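Local coordinates for probable porin (Pseudomonas aeruginosa, PDB 2Y0H), which probably forms a diffusion channel across the bacterial outer membrane, as an 18-stranded beta-barrel porin of the OprD family, at residues 337-342 with 369-374; 104-109 with 133-138; 363-368 with 381-386. All coordinates share one frame; numbering follows the deposited sequence.

Interaction 1: residues 337-342 with 369-374; sequences ADDSEW and YRSRYG. With C8E ((hydroxyethyloxy)tri(ethyloxy)octane), chain L.
D339 reaches across to the turn that follows strand 361-371 and binds its backbone. OD1 accepts the amide of Y373 at 2.9 Å (OD1 to N), and the amide of R372 makes a weaker, bent bond to the same oxygen. D339 OD1 also takes the amide N of S340. The amides of S340 and Y373 arrive from opposite faces of the carboxylate plane, each well out of it. The carboxylate can reach the turn because CG is anti to the backbone N (chi1 -156°). S340 O adds a bond to R372 N at 3.0 Å.

W342 and R370 form an antiparallel hydrogen-bonded pair, with N of W342 2.9 Å from O of R370. Their side chains run alongside each other on one face of the sheet. R370 CB lies over the five-membered ring of W342 as a CH-pi contact, 4.0 Å from its centroid. R370 CG packs over the six-membered part, 3.5 Å from W342 CZ2. The detergent C8E meets the edge of the indole, with its C10 3.4 Å from W342 CD1.

The opposite face carries E341 and Y369. The hydroxyl OH of Y369 donates to OE1 of E341 at 2.7 Å, on the lone pair away from the other carboxylate oxygen. R296 makes a salt bridge to the same OE1 and probably favours the charged carboxylate, though the nearby E299 carboxylate would oppose this. S371, the non-hydrogen-bonded partner of E341, turns its OG to A375 O in the turn.

Further out, R332 makes a cation-pi contact with Y373, and D378 pairs with the guanidinium of R370. The contact sits at one end of the hairpin 339-351/361-371. Strand 318-330 flanks it beside 339-351, and strand 376-389 flanks it beside 361-371.

Interaction 2: residues 104-109 with 133-138; sequences TQLQVG and ALLTSS
T104 meets S137 at one end of the paired strands, in a non-hydrogen-bonded pair. Their hydroxyls are very close, T104 OG1 lying 2.5 Å from S137 OG. E139 also hydrogen-bonds to T104 OG1, so polar groups cluster at this end. The methyl CG2 of T104 is anti to the backbone N, which turns it toward L135. It touches CD2 of that leucine at 3.6 Å, and the two side chains pass at a slant.

Q105 pairs with T136 through two backbone bonds. Its N reaches T136 O at 2.8 Å, and its O takes the amide of T136. The amide end of the Q105 side chain leads away from T136, and the side chain packs on K98 of strand 87-101.

L106 stands opposite L135, on the same face as T104. Its CB is 4.0 Å from L135 CD2, and its CD1 lies against the carbonyl of L134. A bound C8E detergent touches L106 as well.

Q107 returns to the face of Q105 and makes the second pair of backbone bonds, with L134. The two side chains run alongside each other in the same direction. The amide NE2 of Q107 donates to a water at 2.9 Å, and that water donates to L134 O at 2.8 Å. The water is also within a weak 3.4 Å of T136 OG1. It thus ties a side-chain amide to the backbone of the facing strand.

V108 closes the contact, with CG2 packed on the methyl CB of A133 at 4.2 Å. W151 of strand 143-154 touches both residues.

The two faces differ in character. L106, V108, A133 and L135 make an apolar patch, with the T104 and S137 hydroxyls at its end; the detergent there is consistent with the lipid-facing outside. Q105, Q107 and T136, with L134 among them, make the other face mostly polar and water-binding, consistent with the interior.

Interaction 3: residues 363-368 with 381-386; sequences KWRNIT and RFIVNY. With C8E ((hydroxyethyloxy)tri(ethyloxy)octane), chain I.
R381 buries the most surface here, followed by K363, with R365 close behind. The guanidinium groups of R381 and R365 come together on one face of the sheet, their planes 89° apart. Their NH1 atoms are 3.9 Å from each other. A water lies in the plane of both groups and accepts from R365 NH1 at 3.0 Å and R381 NH1 at 2.8 Å. It bridges the two like charges, and acids outside the contact probably offset them: E379 pairs with R381 and D347 with R365. The methyl CD1 of I367 sits over one face of the R381 guanidinium, 3.7 Å from its CZ.

K363 contributes mainly through its backbone. It exchanges two hydrogen bonds with I383, and R365 does the same with R381. K363 O also lies 3.5 Å from CD1 of the F382 ring. I383 CD1 lies 4.0 Å from R365 CG, the two side chains crossing at a slant.

W364 and F382 point to the other face, with W364 CB near F382 CD1. Alternation of mainly polar residues toward the lumen and apolar or aromatic ones toward the lipid is characteristic of transmembrane beta-barrels; here R365 and R381 probably face the channel, with I367 and I383 among them.

How the interactions relate
All three contacts join adjacent antiparallel strands of one closed barrel. Interactions 1 and 3 share strand 361-371 and touch where W342 CH2 packs on T368 CG2 at 3.6 Å. Interaction 2 lies on the other side of the chain's centre, with its own centre about 43 Å from that of interaction 1 and about 34 Å from that of interaction 3. Interactions 1 and 3 are partly buried, whereas interaction 2 is a surface contact. Their chemistry follows their place. Interaction 1, at a strand end, uses a carboxylate to bind a turn. Interaction 2 pairs an aliphatic face with a face of glutamines and a bridging water. Interaction 3 gathers arginines along mid-strand.

Interaction 1: residues 337-342 with 369-374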
loop_
_atom_site.group_PDB
_atom_site.type_symbol
_atom_site.label_atom_id
_atom_site.label_comp_id
_atom_site.label_asym_id
_atom_site.label_seq_id
_atom_site.Cartn_x
_atom_site.Cartn_y
_atom_site.Cartn_z
ATOM N N ALA A 337 -21.287 -17.224 -16.646
ATOM C CA ALA A 337 -20.413 -18.041 -15.831
ATOM C C ALA A 337 -19.441 -17.128 -15.091
ATOM O O ALA A 337 -18.903 -16.171 -15.660
ATOM C CB ALA A 337 -19.663 -19.034 -16.696
ATOM N N ASP A 338 -19.235 -17.429 -13.815
ATOM C CA ASP A 338 -18.256 -16.732 -13.002
ATOM C C ASP A 338 -16.874 -16.800 -13.629
ATOM O O ASP A 338 -16.504 -17.805 -14.242
ATOM C CB ASP A 338 -18.216 -17.345 -11.601
ATOM C CG ASP A 338 -19.543 -17.251 -10.902
ATOM O OD1 ASP A 338 -20.401 -16.511 -11.411
ATOM O OD2 ASP A 338 -19.738 -17.907 -9.851
ATOM N N ASP A 339 -16.100 -15.733 -13.472
ATOM C CA ASP A 339 -14.716 -15.765 -13.921
ATOM C C ASP A 339 -13.869 -16.378 -12.810
ATOM O O ASP A 339 -14.335 -16.543 -11.673
ATOM C CB ASP A 339 -14.218 -14.360 -14.268
ATOM C CG ASP A 339 -13.048 -14.372 -15.244
ATOM O OD1 ASP A 339 -12.528 -15.469 -15.552
ATOM O OD2 ASP A 339 -12.652 -13.277 -15.711
ATOM N N SER A 340 -12.633 -16.728 -13.150
ATOM C CA SER A 340 -11.653 -17.163 -12.169
ATOM C C SER A 340 -10.288 -16.722 -12.668
ATOM O O SER A 340 -10.105 -16.482 -13.859
ATOM C CB SER A 340 -11.694 -18.680 -11.979
ATOM O OG SER A 340 -11.638 -19.351 -13.224
ATOM N N GLU A 341 -9.331 -16.613 -11.757
ATOM C CA GLU A 341 -8.028 -16.072 -12.106
ATOM C C GLU A 341 -6.956 -16.624 -11.180
ATOM O O GLU A 341 -7.249 -17.086 -10.073
ATOM C CB GLU A 341 -8.053 -14.531 -12.047
ATOM C CG GLU A 341 -8.313 -13.953 -10.646
ATOM C CD GLU A 341 -8.585 -12.442 -10.636
ATOM O OE1 GLU A 341 -8.472 -11.789 -11.687
ATOM O OE2 GLU A 341 -8.930 -11.903 -9.569
ATOM N N TRP A 342 -5.711 -16.573 -11.635
ATOM C CA TRP A 342 -4.585 -16.867 -10.767
ATOM C C TRP A 342 -3.383 -15.982 -11.079
ATOM O O TRP A 342 -3.236 -15.481 -12.195
ATOM C CB TRP A 342 -4.201 -18.349 -10.814
ATOM C CG TRP A 342 -3.664 -18.888 -12.101
ATOM C CD1 TRP A 342 -4.363 -19.595 -13.041
ATOM C CD2 TRP A 342 -2.301 -18.838 -12.573
ATOM N NE1 TRP A 342 -3.530 -19.967 -14.073
ATOM C CE2 TRP A 342 -2.262 -19.516 -13.812
ATOM C CE3 TRP A 342 -1.123 -18.274 -12.081
ATOM C CZ2 TRP A 342 -1.090 -19.648 -14.561
ATOM C CZ3 TRP A 342 0.048 -18.404 -12.826
ATOM C CH2 TRP A 342 0.054 -19.090 -14.054
ATOM N N TYR A 369 0.106 -14.111 -14.792
ATOM C CA TYR A 369 -1.311 -13.963 -14.485
ATOM C C TYR A 369 -2.177 -14.530 -15.598
ATOM O O TYR A 369 -1.930 -14.266 -16.769
ATOM C CB TYR A 369 -1.663 -12.485 -14.297
ATOM C CG TYR A 369 -3.147 -12.218 -14.256
ATOM C CD1 TYR A 369 -3.869 -12.404 -13.083
ATOM C CD2 TYR A 369 -3.834 -11.783 -15.389
ATOM C CE1 TYR A 369 -5.232 -12.163 -13.028
ATOM C CE2 TYR A 369 -5.201 -11.534 -15.350
ATOM C CZ TYR A 369 -5.893 -11.725 -14.165
ATOM O OH TYR A 369 -7.247 -11.497 -14.108
ATOM N N ARG A 370 -3.192 -15.305 -15.222
ATOM C CA ARG A 370 -4.160 -15.854 -16.172
ATOM C C ARG A 370 -5.562 -15.742 -15.602
ATOM O O ARG A 370 -5.753 -15.879 -14.399
ATOM C CB ARG A 370 -3.870 -17.328 -16.458
ATOM C CG ARG A 370 -2.500 -17.584 -17.011
ATOM C CD ARG A 370 -2.364 -17.108 -18.438
ATOM N NE ARG A 370 -1.075 -17.529 -18.984
ATOM C CZ ARG A 370 0.048 -16.842 -18.832
ATOM N NH1 ARG A 370 0.038 -15.696 -18.162
ATOM N NH2 ARG A 370 1.179 -17.289 -19.352
ATOM N N SER A 371 -6.538 -15.480 -16.468
ATOM C CA SER A 371 -7.944 -15.551 -16.082
ATOM C C SER A 371 -8.724 -16.286 -17.171
ATOM O O SER A 371 -8.261 -16.391 -18.304
ATOM C CB SER A 371 -8.519 -14.153 -15.883
ATOM O OG SER A 371 -8.633 -13.473 -17.119
ATOM N N ARG A 372 -9.904 -16.788 -16.825
ATOM C CA ARG A 372 -10.708 -17.573 -17.750
ATOM C C ARG A 372 -11.362 -16.719 -18.833
ATOM O O ARG A 372 -11.272 -17.042 -20.017
ATOM C CB ARG A 372 -11.783 -18.357 -16.997
ATOM C CG ARG A 372 -12.706 -19.156 -17.906
ATOM C CD ARG A 372 -12.575 -20.657 -17.667
ATOM N NE ARG A 372 -13.077 -21.052 -16.349
ATOM C CZ ARG A 372 -14.307 -21.507 -16.119
ATOM N NH1 ARG A 372 -15.175 -21.631 -17.121
ATOM N NH2 ARG A 372 -14.674 -21.841 -14.883
ATOM N N TYR A 373 -12.002 -15.623 -18.429
ATOM C CA TYR A 373 -12.765 -14.791 -19.364
ATOM C C TYR A 373 -12.175 -13.401 -19.638
ATOM O O TYR A 373 -12.708 -12.648 -20.458
ATOM C CB TYR A 373 -14.231 -14.672 -18.910
ATOM C CG TYR A 373 -14.956 -15.997 -18.912
ATOM C CD1 TYR A 373 -15.342 -16.599 -20.107
ATOM C CD2 TYR A 373 -15.225 -16.668 -17.723
ATOM C CE1 TYR A 373 -15.999 -17.828 -20.114
ATOM C CE2 TYR A 373 -15.878 -17.892 -17.722
ATOM C CZ TYR A 373 -16.264 -18.466 -18.921
ATOM O OH TYR A 373 -16.912 -19.681 -18.922
ATOM N N GLY A 374 -11.084 -13.062 -18.956
ATOM C CA GLY A 374 -10.438 -11.776 -19.147
ATOM C C GLY A 374 -9.051 -11.894 -19.753
ATOM O O GLY A 374 -8.805 -12.715 -20.640
HETATM C C7 C8E L . -7.544 -22.028 -11.891
HETATM C C8 C8E L . -8.675 -21.272 -12.586
HETATM O O9 C8E L . -8.160 -20.117 -13.228
HETATM C C10 C8E L . -7.373 -20.418 -14.368
HETATM C C11 C8E L . -7.776 -19.531 -15.546
HETATM O O12 C8E L . -7.542 -20.192 -16.774
#

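Interaction 2: residues 104-109 with 133-138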
loop_
_atom_site.group_PDB
_atom_site.type_symbol
_atom_site.label_atom_id
_atom_site.label_comp_id
_atom_site.label_asym_id
_atom_site.label_seq_id
_atom_site.Cartn_x
_atom_site.Cartn_y
_atom_site.Cartn_z
ATOM N N THR A 104 1.731 13.898 20.556
ATOM C CA THR A 104 0.720 14.148 19.542
ATOM C C THR A 104 1.320 14.987 18.418
ATOM O O THR A 104 2.097 15.913 18.663
ATOM C CB THR A 104 -0.520 14.836 20.155
ATOM O OG1 THR A 104 -1.062 14.000 21.187
ATOM C CG2 THR A 104 -1.596 15.098 19.099
ATOM N N GLN A 105 0.980 14.645 17.181
ATOM C CA GLN A 105 1.516 15.360 16.040
ATOM C C GLN A 105 0.421 15.694 15.044
ATOM O O GLN A 105 -0.437 14.872 14.751
ATOM C CB GLN A 105 2.608 14.535 15.363
ATOM C CG GLN A 105 3.253 15.242 14.179
ATOM C CD GLN A 105 4.650 14.725 13.877
ATOM O OE1 GLN A 105 5.165 13.855 14.577
ATOM N NE2 GLN A 105 5.272 15.268 12.836
ATOM N N LEU A 106 0.440 16.916 14.536
ATOM C CA LEU A 106 -0.449 17.275 13.450
ATOM C C LEU A 106 0.382 17.581 12.208
ATOM O O LEU A 106 1.374 18.310 12.279
ATOM C CB LEU A 106 -1.315 18.478 13.825
ATOM C CG LEU A 106 -2.160 19.076 12.696
ATOM C CD1 LEU A 106 -3.254 18.108 12.261
ATOM C CD2 LEU A 106 -2.743 20.427 13.092
ATOM N N GLN A 107 -0.013 17.015 11.073
ATOM C CA GLN A 107 0.631 17.369 9.815
ATOM C C GLN A 107 -0.404 17.944 8.879
ATOM O O GLN A 107 -1.479 17.383 8.740
ATOM C CB GLN A 107 1.247 16.141 9.170
ATOM C CG GLN A 107 2.212 15.392 10.060
ATOM C CD GLN A 107 2.615 14.076 9.451
ATOM O OE1 GLN A 107 3.555 14.014 8.663
ATOM N NE2 GLN A 107 1.884 13.014 9.788
ATOM N N VAL A 108 -0.096 19.065 8.241
ATOM C CA VAL A 108 -1.025 19.642 7.284
ATOM C C VAL A 108 -0.305 19.917 5.971
ATOM O O VAL A 108 0.643 20.693 5.938
ATOM C CB VAL A 108 -1.669 20.952 7.810
ATOM C CG1 VAL A 108 -2.779 21.414 6.854
ATOM C CG2 VAL A 108 -2.227 20.758 9.212
ATOM N N GLY A 109 -0.755 19.273 4.897
ATOM C CA GLY A 109 -0.186 19.498 3.582
ATOM C C GLY A 109 -0.068 18.203 2.812
ATOM O O GLY A 109 -0.983 17.380 2.812
ATOM N N ALA A 133 -5.005 16.786 6.293
ATOM C CA ALA A 133 -4.554 17.064 7.642
ATOM C C ALA A 133 -4.669 15.765 8.438
ATOM O O ALA A 133 -5.711 15.106 8.410
ATOM C CB ALA A 133 -5.389 18.168 8.257
ATOM N N LEU A 134 -3.586 15.394 9.116
ATOM C CA LEU A 134 -3.500 14.126 9.837
ATOM C C LEU A 134 -2.999 14.337 11.269
ATOM O O LEU A 134 -1.900 14.860 11.490
ATOM C CB LEU A 134 -2.546 13.166 9.103
ATOM C CG LEU A 134 -2.471 11.701 9.549
ATOM C CD1 LEU A 134 -3.839 11.058 9.535
ATOM C CD2 LEU A 134 -1.502 10.919 8.647
ATOM N N LEU A 135 -3.806 13.913 12.233
ATOM C CA LEU A 135 -3.474 14.044 13.650
ATOM C C LEU A 135 -3.208 12.651 14.185
ATOM O O LEU A 135 -4.024 11.757 13.993
ATOM C CB LEU A 135 -4.652 14.686 14.396
ATOM C CG LEU A 135 -4.613 15.194 15.849
ATOM C CD1 LEU A 135 -4.782 14.049 16.836
ATOM C CD2 LEU A 135 -3.372 16.034 16.171
ATOM N N THR A 136 -2.051 12.450 14.812
ATOM C CA THR A 136 -1.728 11.162 15.432
ATOM C C THR A 136 -1.357 11.406 16.889
ATOM O O THR A 136 -0.690 12.385 17.215
ATOM C CB THR A 136 -0.556 10.434 14.728
ATOM O OG1 THR A 136 0.649 11.194 14.887
ATOM C CG2 THR A 136 -0.825 10.272 13.244
ATOM N N SER A 137 -1.795 10.529 17.777
ATOM C CA SER A 137 -1.537 10.776 19.179
ATOM C C SER A 137 -1.318 9.469 19.911
ATOM O O SER A 137 -2.112 8.540 19.787
ATOM C CB SER A 137 -2.685 11.574 19.793
ATOM O OG SER A 137 -2.412 11.901 21.137
ATOM N N SER A 138 -0.231 9.415 20.673
ATOM C CA SER A 138 0.166 8.213 21.394
ATOM C C SER A 138 0.464 8.564 22.839
ATOM O O SER A 138 1.511 8.193 23.373
ATOM C CB SER A 138 1.422 7.623 20.753
ATOM O OG SER A 138 1.212 7.395 19.369
HETATM O O HOH W 1 0.248 13.156 12.177
#

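Interaction 3: residues 363-368 with 381-386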
loop_
_atom_site.group_PDB
_atom_site.type_symbol
_atom_site.label_atom_id
_atom_site.label_comp_id
_atom_site.label_asym_id
_atom_site.label_seq_id
_atom_site.Cartn_x
_atom_site.Cartn_y
_atom_site.Cartn_z
ATOM N N LYS A 363 15.696 -5.029 -7.380
ATOM C CA LYS A 363 14.582 -5.973 -7.336
ATOM C C LYS A 363 14.217 -6.482 -8.724
ATOM O O LYS A 363 13.919 -5.700 -9.622
ATOM C CB LYS A 363 13.346 -5.358 -6.660
ATOM C CG LYS A 363 12.213 -6.372 -6.439
ATOM C CD LYS A 363 10.920 -5.720 -5.949
ATOM C CE LYS A 363 10.973 -5.367 -4.487
ATOM N NZ LYS A 363 11.016 -6.587 -3.631
ATOM N N TRP A 364 14.258 -7.797 -8.898
ATOM C CA TRP A 364 13.710 -8.415 -10.096
ATOM C C TRP A 364 12.391 -9.077 -9.733
ATOM O O TRP A 364 12.343 -9.885 -8.807
ATOM C CB TRP A 364 14.664 -9.459 -10.683
ATOM C CG TRP A 364 14.007 -10.305 -11.750
ATOM C CD1 TRP A 364 13.628 -9.899 -13.001
ATOM C CD2 TRP A 364 13.637 -11.697 -11.653
ATOM N NE1 TRP A 364 13.049 -10.946 -13.686
ATOM C CE2 TRP A 364 13.044 -12.059 -12.884
ATOM C CE3 TRP A 364 13.753 -12.667 -10.648
ATOM C CZ2 TRP A 364 12.573 -13.351 -13.138
ATOM C CZ3 TRP A 364 13.279 -13.952 -10.898
ATOM C CH2 TRP A 364 12.694 -14.279 -12.133
ATOM N N ARG A 365 11.332 -8.727 -10.461
ATOM C CA ARG A 365 10.002 -9.272 -10.220
ATOM C C ARG A 365 9.485 -9.969 -11.468
ATOM O O ARG A 365 9.456 -9.373 -12.546
ATOM C CB ARG A 365 9.007 -8.165 -9.863
ATOM C CG ARG A 365 9.505 -7.101 -8.900
ATOM C CD ARG A 365 8.331 -6.329 -8.290
ATOM N NE ARG A 365 7.505 -7.184 -7.439
ATOM C CZ ARG A 365 6.412 -6.781 -6.799
ATOM N NH1 ARG A 365 5.988 -5.530 -6.916
ATOM N NH2 ARG A 365 5.738 -7.637 -6.048
ATOM N N ASN A 366 9.062 -11.221 -11.315
ATOM C CA ASN A 366 8.406 -11.946 -12.391
ATOM C C ASN A 366 6.927 -12.082 -12.081
ATOM O O ASN A 366 6.541 -12.538 -10.998
ATOM C CB ASN A 366 9.050 -13.322 -12.608
ATOM C CG ASN A 366 8.465 -14.067 -13.813
ATOM O OD1 ASN A 366 7.812 -13.477 -14.677
ATOM N ND2 ASN A 366 8.708 -15.376 -13.872
ATOM N N ILE A 367 6.096 -11.680 -13.032
ATOM C CA ILE A 367 4.655 -11.709 -12.840
ATOM C C ILE A 367 3.963 -12.590 -13.878
ATOM O O ILE A 367 4.087 -12.369 -15.076
ATOM C CB ILE A 367 4.069 -10.295 -12.898
ATOM C CG1 ILE A 367 4.692 -9.433 -11.808
ATOM C CG2 ILE A 367 2.565 -10.322 -12.734
ATOM C CD1 ILE A 367 4.197 -8.025 -11.799
ATOM N N THR A 368 3.235 -13.593 -13.414
ATOM C CA THR A 368 2.458 -14.421 -14.327
ATOM C C THR A 368 1.009 -14.424 -13.867
ATOM O O THR A 368 0.723 -14.687 -12.694
ATOM C CB THR A 368 2.997 -15.867 -14.415
ATOM O OG1 THR A 368 4.399 -15.842 -14.703
ATOM C CG2 THR A 368 2.283 -16.634 -15.522
ATOM N N ARG A 381 9.820 -6.997 -14.202
ATOM C CA ARG A 381 10.216 -5.654 -13.830
ATOM C C ARG A 381 11.601 -5.716 -13.246
ATOM O O ARG A 381 11.980 -6.715 -12.639
ATOM C CB ARG A 381 9.278 -5.069 -12.782
ATOM C CG ARG A 381 7.820 -5.118 -13.146
ATOM C CD ARG A 381 6.975 -4.415 -12.092
ATOM N NE ARG A 381 5.568 -4.534 -12.425
ATOM C CZ ARG A 381 4.576 -4.312 -11.576
ATOM N NH1 ARG A 381 4.838 -3.950 -10.324
ATOM N NH2 ARG A 381 3.320 -4.456 -11.982
ATOM N N PHE A 382 12.356 -4.644 -13.428
ATOM C CA PHE A 382 13.603 -4.492 -12.710
ATOM C C PHE A 382 13.637 -3.089 -12.147
ATOM O O PHE A 382 13.494 -2.102 -12.884
ATOM C CB PHE A 382 14.814 -4.773 -13.603
ATOM C CG PHE A 382 16.107 -4.800 -12.852
ATOM C CD1 PHE A 382 16.448 -5.901 -12.085
ATOM C CD2 PHE A 382 16.978 -3.721 -12.900
ATOM C CE1 PHE A 382 17.638 -5.927 -11.382
ATOM C CE2 PHE A 382 18.175 -3.745 -12.207
ATOM C CZ PHE A 382 18.502 -4.846 -11.444
ATOM N N ILE A 383 13.784 -3.009 -10.831
ATOM C CA ILE A 383 13.700 -1.753 -10.113
ATOM C C ILE A 383 14.966 -1.551 -9.306
ATOM O O ILE A 383 15.410 -2.465 -8.607
ATOM C CB ILE A 383 12.498 -1.741 -9.147
ATOM C CG1 ILE A 383 11.193 -1.983 -9.905
ATOM C CG2 ILE A 383 12.427 -0.442 -8.373
ATOM C CD1 ILE A 383 10.630 -3.371 -9.692
ATOM N N VAL A 384 15.551 -0.362 -9.418
ATOM C CA VAL A 384 16.707 0.010 -8.612
ATOM C C VAL A 384 16.337 1.181 -7.716
ATOM O O VAL A 384 15.924 2.239 -8.198
ATOM C CB VAL A 384 17.924 0.387 -9.488
ATOM C CG1 VAL A 384 19.115 0.823 -8.621
ATOM C CG2 VAL A 384 18.318 -0.785 -10.379
ATOM N N ASN A 385 16.480 0.989 -6.415
ATOM C CA ASN A 385 16.176 2.038 -5.459
ATOM C C ASN A 385 17.435 2.523 -4.771
ATOM O O ASN A 385 18.313 1.727 -4.434
ATOM C CB ASN A 385 15.197 1.529 -4.395
ATOM C CG ASN A 385 13.769 1.490 -4.889
ATOM O OD1 ASN A 385 13.144 2.526 -5.092
ATOM N ND2 ASN A 385 13.243 0.293 -5.075
ATOM N N TYR A 386 17.516 3.826 -4.536
ATOM C CA TYR A 386 18.594 4.349 -3.729
ATOM C C TYR A 386 18.229 5.666 -3.077
ATOM O O TYR A 386 17.612 6.534 -3.697
ATOM C CB TYR A 386 19.871 4.520 -4.556
ATOM C CG TYR A 386 20.989 5.109 -3.741
ATOM C CD1 TYR A 386 21.610 4.363 -2.744
ATOM C CD2 TYR A 386 21.419 6.411 -3.956
ATOM C CE1 TYR A 386 22.630 4.899 -1.987
ATOM C CE2 TYR A 386 22.440 6.957 -3.203
ATOM C CZ TYR A 386 23.041 6.196 -2.219
ATOM O OH TYR A 386 24.048 6.738 -1.461
HETATM O O9 C8E I . 23.795 5.760 -6.903
HETATM C C10 C8E I . 24.456 6.458 -5.865
HETATM C C11 C8E I . 25.552 5.596 -5.247
HETATM O O12 C8E I . 26.145 6.289 -4.163
HETATM C C13 C8E I . 26.124 5.523 -2.972
HETATM C C14 C8E I . 27.491 5.536 -2.290
HETATM O O15 C8E I . 27.687 4.300 -1.634
HETATM O O HOH W 2 6.693 -3.047 -8.422
#